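Local coordinates for protein DNA helicase RecQ (Deinococcus radiodurans, PDB 4Q48) that probably couples ATP hydrolysis to the unwinding of duplex DNA, moving along the nucleic acid in the 3'-5' direction, at residues E467-W470 / R471-R475; A485-F489 / G490-T494; A423-R426 / T427-F431. All coordinates share one frame; numbering follows the deposited sequence.

Contact 1 of 3, residues E467-W470 / R471-R475; sequences EKLW and RSVLR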
loop_
_atom_site.group_PDB
_atom_site.type_symbol
_atom_site.label_atom_id
_atom_site.label_comp_id
_atom_site.label_asym_id
_atom_site.label_seq_id
_atom_site.Cartn_x
_atom_site.Cartn_y
_atom_site.Cartn_z
ATOM N N GLU A 467 -25.743 13.602 20.486
ATOM C CA GLU A 467 -25.047 12.332 20.384
ATOM C C GLU A 467 -24.556 12.004 18.987
ATOM O O GLU A 467 -23.534 11.338 18.832
ATOM C CB GLU A 467 -25.954 11.206 20.859
ATOM C CG GLU A 467 -25.288 9.867 20.807
ATOM C CD GLU A 467 -26.085 8.796 21.497
ATOM O OE1 GLU A 467 -26.790 9.125 22.481
ATOM O OE2 GLU A 467 -25.965 7.619 21.085
ATOM N N LYS A 468 -25.287 12.457 17.969
ATOM C CA LYS A 468 -25.002 12.026 16.598
ATOM C C LYS A 468 -23.735 12.677 16.021
ATOM O O LYS A 468 -22.968 12.044 15.288
ATOM C CB LYS A 468 -26.221 12.295 15.685
ATOM C CG LYS A 468 -26.402 13.739 15.188
ATOM C CD LYS A 468 -27.614 13.899 14.264
ATOM C CE LYS A 468 -27.196 13.896 12.790
ATOM N NZ LYS A 468 -28.322 14.196 11.829
ATOM N N LEU A 469 -23.516 13.933 16.367
ATOM C CA LEU A 469 -22.380 14.675 15.864
ATOM C C LEU A 469 -21.048 14.140 16.406
ATOM O O LEU A 469 -20.041 14.056 15.679
ATOM C CB LEU A 469 -22.528 16.134 16.258
ATOM C CG LEU A 469 -21.450 17.040 15.717
ATOM C CD1 LEU A 469 -22.100 18.234 15.092
ATOM C CD2 LEU A 469 -20.534 17.438 16.851
ATOM N N TRP A 470 -21.044 13.795 17.692
ATOM C CA TRP A 470 -19.837 13.338 18.325
ATOM C C TRP A 470 -19.410 12.034 17.735
ATOM O O TRP A 470 -18.233 11.857 17.442
ATOM C CB TRP A 470 -20.027 13.210 19.826
ATOM C CG TRP A 470 -20.028 14.528 20.476
ATOM C CD1 TRP A 470 -21.048 15.101 21.183
ATOM C CD2 TRP A 470 -18.962 15.472 20.469
ATOM N NE1 TRP A 470 -20.681 16.354 21.612
ATOM C CE2 TRP A 470 -19.399 16.603 21.187
ATOM C CE3 TRP A 470 -17.677 15.476 19.927
ATOM C CZ2 TRP A 470 -18.586 17.733 21.378
ATOM C CZ3 TRP A 470 -16.870 16.606 20.110
ATOM C CH2 TRP A 470 -17.327 17.712 20.829
ATOM N N ARG A 471 -20.368 11.138 17.529
ATOM C CA ARG A 471 -20.056 9.814 17.010
ATOM C C ARG A 471 -19.457 9.992 15.634
ATOM O O ARG A 471 -18.527 9.261 15.233
ATOM C CB ARG A 471 -21.297 8.926 16.950
ATOM C CG ARG A 471 -21.797 8.435 18.299
ATOM C CD ARG A 471 -20.714 7.727 19.117
ATOM N NE ARG A 471 -20.486 6.351 18.695
ATOM C CZ ARG A 471 -21.174 5.311 19.159
ATOM N NH1 ARG A 471 -22.144 5.509 20.053
ATOM N NH2 ARG A 471 -20.898 4.076 18.726
ATOM N N SER A 472 -20.000 10.979 14.925
ATOM C CA SER A 472 -19.526 11.371 13.606
ATOM C C SER A 472 -18.095 11.936 13.657
ATOM O O SER A 472 -17.202 11.454 12.937
ATOM C CB SER A 472 -20.484 12.394 12.997
ATOM O OG SER A 472 -19.851 13.100 11.944
ATOM N N VAL A 473 -17.879 12.926 14.530
ATOM C CA VAL A 473 -16.558 13.510 14.731
ATOM C C VAL A 473 -15.581 12.390 15.058
ATOM O O VAL A 473 -14.470 12.338 14.500
ATOM C CB VAL A 473 -16.536 14.557 15.877
ATOM C CG1 VAL A 473 -15.133 14.768 16.377
ATOM C CG2 VAL A 473 -17.127 15.885 15.440
ATOM N N LEU A 474 -16.004 11.472 15.931
ATOM C CA LEU A 474 -15.136 10.364 16.322
ATOM C C LEU A 474 -14.789 9.437 15.170
ATOM O O LEU A 474 -13.633 9.055 15.049
ATOM C CB LEU A 474 -15.744 9.560 17.477
ATOM C CG LEU A 474 -15.859 10.331 18.813
ATOM C CD1 LEU A 474 -16.770 9.599 19.795
ATOM C CD2 LEU A 474 -14.481 10.640 19.455
ATOM N N ARG A 475 -15.741 9.118 14.295
ATOM C CA ARG A 475 -15.432 8.239 13.175
ATOM C C ARG A 475 -14.432 8.916 12.303
ATOM O O ARG A 475 -13.492 8.304 11.787
ATOM C CB ARG A 475 -16.685 7.874 12.388
ATOM C CG ARG A 475 -17.517 6.790 13.066
ATOM C CD ARG A 475 -18.632 6.259 12.178
ATOM N NE ARG A 475 -19.524 7.332 11.753
ATOM C CZ ARG A 475 -20.588 7.726 12.454
ATOM N NH1 ARG A 475 -20.881 7.106 13.592
ATOM N NH2 ARG A 475 -21.364 8.717 12.007
#
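Val473 N gives its hydrogen to Leu469 O over 2.7 Å in a nearly straight bond, with 168° at the hydrogen, and Leu474 N reaches Trp470 O over the same 2.7 Å. These are steps of an alpha-helical i to i+4 ladder whose bonds lengthen toward the start of the helix: Ser472 N lies 3.2 Å from Lys468 O, and the bond from Arg471 N to Glu467 O, at 3.4 Å, is weak. The ladder sets side chains four residues apart beside one another. Leu469 holds its CG opposite the backbone N (chi1 -176°), which leans the branch forward along the helix and brings CD2 to 4.0 Å from CG2 of Val473, the two side chains meeting at a slant. Trp470 meets the same valine on another flank, with CE3 4.3 Å from Val473 CB, at an angle that is neither face-on nor edge-on.

The helix involved, 467-479, is a late helix of the RQC domain, whose fold is of the winged-helix type, and its inner flank packs on the earlier helices. The indole of Trp470 touches Leu440 of helix 433-441 and Met419 of helix 414-426, while its NE1 is satisfied by Gly462 O; Leu474 rests on Ala420.

On a further flank, Arg471 bends at both chi2 and chi3, with CG lying 3.4 Å from Glu467 O and the chain passing along Ala433, Ala434 and Thr437. Its NH1 stays 4.5 Å from Glu467 OE2, near enough only for a loose attraction of opposite charges. Glu467 spends its other oxygen, OE1, on a salt bridge to Arg443, which probably weakens its pull on Arg471.

Contact 2 of 3, residues A485-F489 / G490-T494; sequences ADDHF and GLRAT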
loop_
_atom_site.group_PDB
_atom_site.type_symbol
_atom_site.label_atom_id
_atom_site.label_comp_id
_atom_site.label_asym_id
_atom_site.label_seq_id
_atom_site.Cartn_x
_atom_site.Cartn_y
_atom_site.Cartn_z
ATOM N N ALA A 485 -8.273 2.642 16.811
ATOM C CA ALA A 485 -9.315 1.901 17.501
ATOM C C ALA A 485 -8.811 0.620 18.101
ATOM O O ALA A 485 -8.756 0.492 19.303
ATOM C CB ALA A 485 -10.471 1.603 16.579
ATOM N N ASP A 486 -8.371 -0.296 17.253
ATOM C CA ASP A 486 -8.487 -1.730 17.535
ATOM C C ASP A 486 -7.940 -2.287 18.873
ATOM O O ASP A 486 -7.704 -3.493 19.012
ATOM C CB ASP A 486 -7.909 -2.475 16.329
ATOM C CG ASP A 486 -8.734 -2.214 15.043
ATOM O OD1 ASP A 486 -9.911 -2.676 14.976
ATOM O OD2 ASP A 486 -8.219 -1.506 14.136
ATOM N N ASP A 487 -7.780 -1.403 19.856
ATOM C CA ASP A 487 -8.270 -1.701 21.187
ATOM C C ASP A 487 -9.721 -2.077 20.905
ATOM O O ASP A 487 -10.349 -1.544 19.989
ATOM C CB ASP A 487 -8.164 -0.503 22.118
ATOM C CG ASP A 487 -8.536 -0.841 23.543
ATOM O OD1 ASP A 487 -9.497 -1.608 23.729
ATOM O OD2 ASP A 487 -7.882 -0.332 24.481
ATOM N N HIS A 488 -10.292 -2.995 21.661
ATOM C CA HIS A 488 -11.621 -3.446 21.267
ATOM C C HIS A 488 -12.745 -2.474 21.624
ATOM O O HIS A 488 -13.424 -2.531 22.664
ATOM C CB HIS A 488 -11.776 -4.864 21.726
ATOM C CG HIS A 488 -10.801 -5.735 21.001
ATOM N ND1 HIS A 488 -10.286 -5.359 19.776
ATOM C CD2 HIS A 488 -10.175 -6.888 21.334
ATOM C CE1 HIS A 488 -9.415 -6.263 19.365
ATOM N NE2 HIS A 488 -9.330 -7.202 20.292
ATOM N N PHE A 489 -12.815 -1.542 20.668
ATOM C CA PHE A 489 -13.673 -0.377 20.563
ATOM C C PHE A 489 -13.226 0.768 21.443
ATOM O O PHE A 489 -13.826 1.844 21.403
ATOM C CB PHE A 489 -15.116 -0.784 20.895
ATOM C CG PHE A 489 -15.589 -1.919 20.065
ATOM C CD1 PHE A 489 -15.375 -1.910 18.688
ATOM C CD2 PHE A 489 -16.146 -3.037 20.650
ATOM C CE1 PHE A 489 -15.753 -2.964 17.909
ATOM C CE2 PHE A 489 -16.537 -4.101 19.862
ATOM C CZ PHE A 489 -16.332 -4.059 18.487
ATOM N N GLY A 490 -12.096 0.594 22.118
ATOM C CA GLY A 490 -11.494 1.700 22.843
ATOM C C GLY A 490 -10.628 2.532 21.922
ATOM O O GLY A 490 -9.898 2.008 21.082
ATOM N N LEU A 491 -10.691 3.841 22.087
ATOM C CA LEU A 491 -10.009 4.726 21.152
ATOM C C LEU A 491 -8.797 5.372 21.827
ATOM O O LEU A 491 -8.927 5.949 22.909
ATOM C CB LEU A 491 -10.991 5.781 20.634
ATOM C CG LEU A 491 -12.197 5.146 19.943
ATOM C CD1 LEU A 491 -13.260 6.159 19.627
ATOM C CD2 LEU A 491 -11.723 4.497 18.666
ATOM N N ARG A 492 -7.637 5.244 21.180
ATOM C CA ARG A 492 -6.354 5.760 21.650
ATOM C C ARG A 492 -5.978 6.979 20.820
ATOM O O ARG A 492 -5.996 6.912 19.575
ATOM C CB ARG A 492 -5.250 4.712 21.479
ATOM C CG ARG A 492 -5.480 3.351 22.129
ATOM C CD ARG A 492 -4.288 2.396 21.841
ATOM N NE ARG A 492 -4.263 1.180 22.670
ATOM C CZ ARG A 492 -3.762 1.113 23.902
ATOM N NH1 ARG A 492 -3.218 2.189 24.468
ATOM N NH2 ARG A 492 -3.788 -0.042 24.561
ATOM N N ALA A 493 -5.553 8.061 21.465
ATOM C CA ALA A 493 -4.977 9.175 20.705
ATOM C C ALA A 493 -3.654 8.763 20.119
ATOM O O ALA A 493 -2.772 8.350 20.831
ATOM C CB ALA A 493 -4.794 10.408 21.583
ATOM N N THR A 494 -3.526 8.833 18.808
ATOM C CA THR A 494 -2.259 8.514 18.151
ATOM C C THR A 494 -1.281 9.698 18.201
ATOM O O THR A 494 -1.640 10.792 18.647
ATOM C CB THR A 494 -2.450 8.142 16.693
ATOM O OG1 THR A 494 -2.677 9.345 15.946
ATOM C CG2 THR A 494 -3.611 7.171 16.514
#
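At chi1 -174° the side chain of Asp487 swings away from its own N and lays the carboxylate alongside Gly490, and Leu491 turns its CG to the side of its own backbone N (chi1 -58°), from where CD2 reaches back to Ala485. In the first of these encounters Asp487 CG stands 4.0 Å from Gly490 CA. Gly490 has no side chain, and the carboxylate occupies the place beside it. In the second, Leu491 CD2 lies 3.8 Å from Ala485 CB, a small apolar touch that spans the base of the turn; the leucine continues inward onto Ala433 and Leu436 of helix 433-441.

The charged residues meet more loosely. Arg492 runs out extended from CG to NE and crosses the aspartate at about a right angle, leaving NH2 4.1 Å from Asp487 OD2. The carboxylate and guanidinium planes are 41° apart and the oxygen sits well out of the guanidinium plane, with no N-H aimed at it, which makes this an electrostatic attraction without a directed bond. Between these residues the chain reverses tightly: His488 is the centre of an inverse gamma turn, closed by a weak bond from Phe489 N to Asp487 O, and Phe489 follows with a positive phi.

Asp486 faces elsewhere, its carboxylate in salt bridges with Arg186 and Arg363, both in other parts of the helicase core. Strands 483-484 and 492-493 pair antiparallel on either side of the turn, and a short beta hairpin of this kind, coming after helix 467-479, is the wing of a winged-helix domain.

Contact 3 of 3, residues A423-R426 / T427-F431; sequences ATIR and TGNRF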
loop_
_atom_site.group_PDB
_atom_site.type_symbol
_atom_site.label_atom_id
_atom_site.label_comp_id
_atom_site.label_asym_id
_atom_site.label_seq_id
_atom_site.Cartn_x
_atom_site.Cartn_y
_atom_site.Cartn_z
ATOM N N ALA A 423 -10.617 14.510 25.434
ATOM C CA ALA A 423 -11.519 13.683 26.207
ATOM C C ALA A 423 -10.963 12.270 26.309
ATOM O O ALA A 423 -10.912 11.667 27.388
ATOM C CB ALA A 423 -12.887 13.668 25.558
ATOM N N THR A 424 -10.496 11.760 25.184
ATOM C CA THR A 424 -10.007 10.412 25.171
ATOM C C THR A 424 -8.675 10.361 25.914
ATOM O O THR A 424 -8.351 9.340 26.538
ATOM C CB THR A 424 -9.896 9.874 23.719
ATOM O OG1 THR A 424 -9.093 8.702 23.686
ATOM C CG2 THR A 424 -9.251 10.850 22.838
ATOM N N ILE A 425 -7.951 11.479 25.944
ATOM C CA ILE A 425 -6.655 11.501 26.644
ATOM C C ILE A 425 -6.818 11.574 28.166
ATOM O O ILE A 425 -6.226 10.776 28.882
ATOM C CB ILE A 425 -5.740 12.667 26.154
ATOM C CG1 ILE A 425 -5.324 12.400 24.705
ATOM C CG2 ILE A 425 -4.468 12.800 27.034
ATOM C CD1 ILE A 425 -4.445 13.457 24.107
ATOM N N ARG A 426 -7.645 12.475 28.674
ATOM C CA ARG A 426 -7.752 12.542 30.114
ATOM C C ARG A 426 -8.468 11.310 30.683
ATOM O O ARG A 426 -8.584 11.182 31.888
ATOM C CB ARG A 426 -8.445 13.814 30.598
ATOM C CG ARG A 426 -8.098 15.077 29.854
ATOM C CD ARG A 426 -6.798 15.744 30.351
ATOM N NE ARG A 426 -6.323 15.214 31.628
ATOM C CZ ARG A 426 -5.087 15.408 32.102
ATOM N NH1 ARG A 426 -4.209 16.127 31.388
ATOM N NH2 ARG A 426 -4.719 14.865 33.275
ATOM N N THR A 427 -8.971 10.422 29.834
ATOM C CA THR A 427 -9.550 9.169 30.304
ATOM C C THR A 427 -8.659 7.970 29.974
ATOM O O THR A 427 -9.068 6.833 30.124
ATOM C CB THR A 427 -10.959 8.928 29.696
ATOM O OG1 THR A 427 -10.873 8.834 28.259
ATOM C CG2 THR A 427 -11.917 10.043 30.081
ATOM N N GLY A 428 -7.464 8.196 29.465
ATOM C CA GLY A 428 -6.535 7.089 29.326
ATOM C C GLY A 428 -6.683 6.195 28.096
ATOM O O GLY A 428 -6.308 5.023 28.162
ATOM N N ASN A 429 -7.198 6.725 26.976
ATOM C CA ASN A 429 -7.095 6.036 25.696
ATOM C C ASN A 429 -7.590 4.601 25.687
ATOM O O ASN A 429 -6.915 3.706 25.180
ATOM C CB ASN A 429 -5.651 6.045 25.252
ATOM C CG ASN A 429 -5.124 7.426 25.088
ATOM O OD1 ASN A 429 -5.478 8.101 24.137
ATOM N ND2 ASN A 429 -4.281 7.876 26.021
ATOM N N ARG A 430 -8.778 4.387 26.245
ATOM C CA ARG A 430 -9.246 3.031 26.487
ATOM C C ARG A 430 -10.752 2.882 26.422
ATOM O O ARG A 430 -11.260 1.775 26.253
ATOM C CB ARG A 430 -8.757 2.594 27.853
ATOM C CG ARG A 430 -9.316 3.487 28.937
ATOM C CD ARG A 430 -8.552 3.300 30.213
ATOM N NE ARG A 430 -8.487 1.900 30.604
ATOM C CZ ARG A 430 -7.594 1.437 31.459
ATOM N NH1 ARG A 430 -6.675 2.268 31.952
ATOM N NH2 ARG A 430 -7.591 0.150 31.777
ATOM N N PHE A 431 -11.477 3.984 26.531
ATOM C CA PHE A 431 -12.933 3.900 26.502
ATOM C C PHE A 431 -13.411 3.989 25.060
ATOM O O PHE A 431 -12.627 4.358 24.168
ATOM C CB PHE A 431 -13.570 4.978 27.381
ATOM C CG PHE A 431 -13.332 4.749 28.851
ATOM C CD1 PHE A 431 -14.158 3.906 29.578
ATOM C CD2 PHE A 431 -12.265 5.350 29.500
ATOM C CE1 PHE A 431 -13.925 3.671 30.930
ATOM C CE2 PHE A 431 -12.038 5.122 30.846
ATOM C CZ PHE A 431 -12.871 4.285 31.563
#
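Thr427 meets the last turn of helix 414-426 through both branches of its side chain. With chi1 at 62°, OG1 sits between its own backbone N and carbonyl carbon and faces two helix carbonyls at once, Ala423 O at 3.0 Å and Thr424 O at 3.1 Å; its single proton can serve either. CG2 lies against Ala423 O as well, and the side chain also packs on Leu436, His453 and Leu456.

Thr424 O has a second, firmer partner in Asn429 N, 2.9 Å away with 162° at the hydrogen. Together with the bond from Gly428 N to Ile425 O, also 2.9 Å, this makes a Schellman motif that ends the helix, with Gly428 at positive phi as its C-prime residue. The glycine donor stands above the carbonyl plane of Ile425. Replacing Thr427 with an alanine would probably leave Ala423 O with just a weak backbone bond from this turn and open a gap beside Leu436.

The side chains of Thr424 and Asn429 cross at about a right angle, OG1 of the threonine 3.7 Å from OD1 of the asparagine. Each oxygen looks beyond the turn: Asn429 OD1 accepts from Ala493 N, and Thr424 OG1 bonds weakly with Leu491 O.

In the fold
All three contacts belong to the RQC domain, away from the zinc site and the nucleotide pocket. Contact 3 comes first along the chain, at the end of helix 414-426; contact 1 follows at the start of helix 467-479, and contact 2 forms the hairpin turn beyond that helix. Contacts 2 and 3 touch, their centres 9 Å apart, and Leu491 N lies 2.9 Å from Phe431 O, a probable hydrogen bond joining the hairpin to the chain after helix 414-426. Contact 1 stands farther off, about 15 and 16 Å between centres, yet Trp470, Leu491 and Thr427 all pack on helix 433-441, so one helix ties the three together in this winged-helix domain.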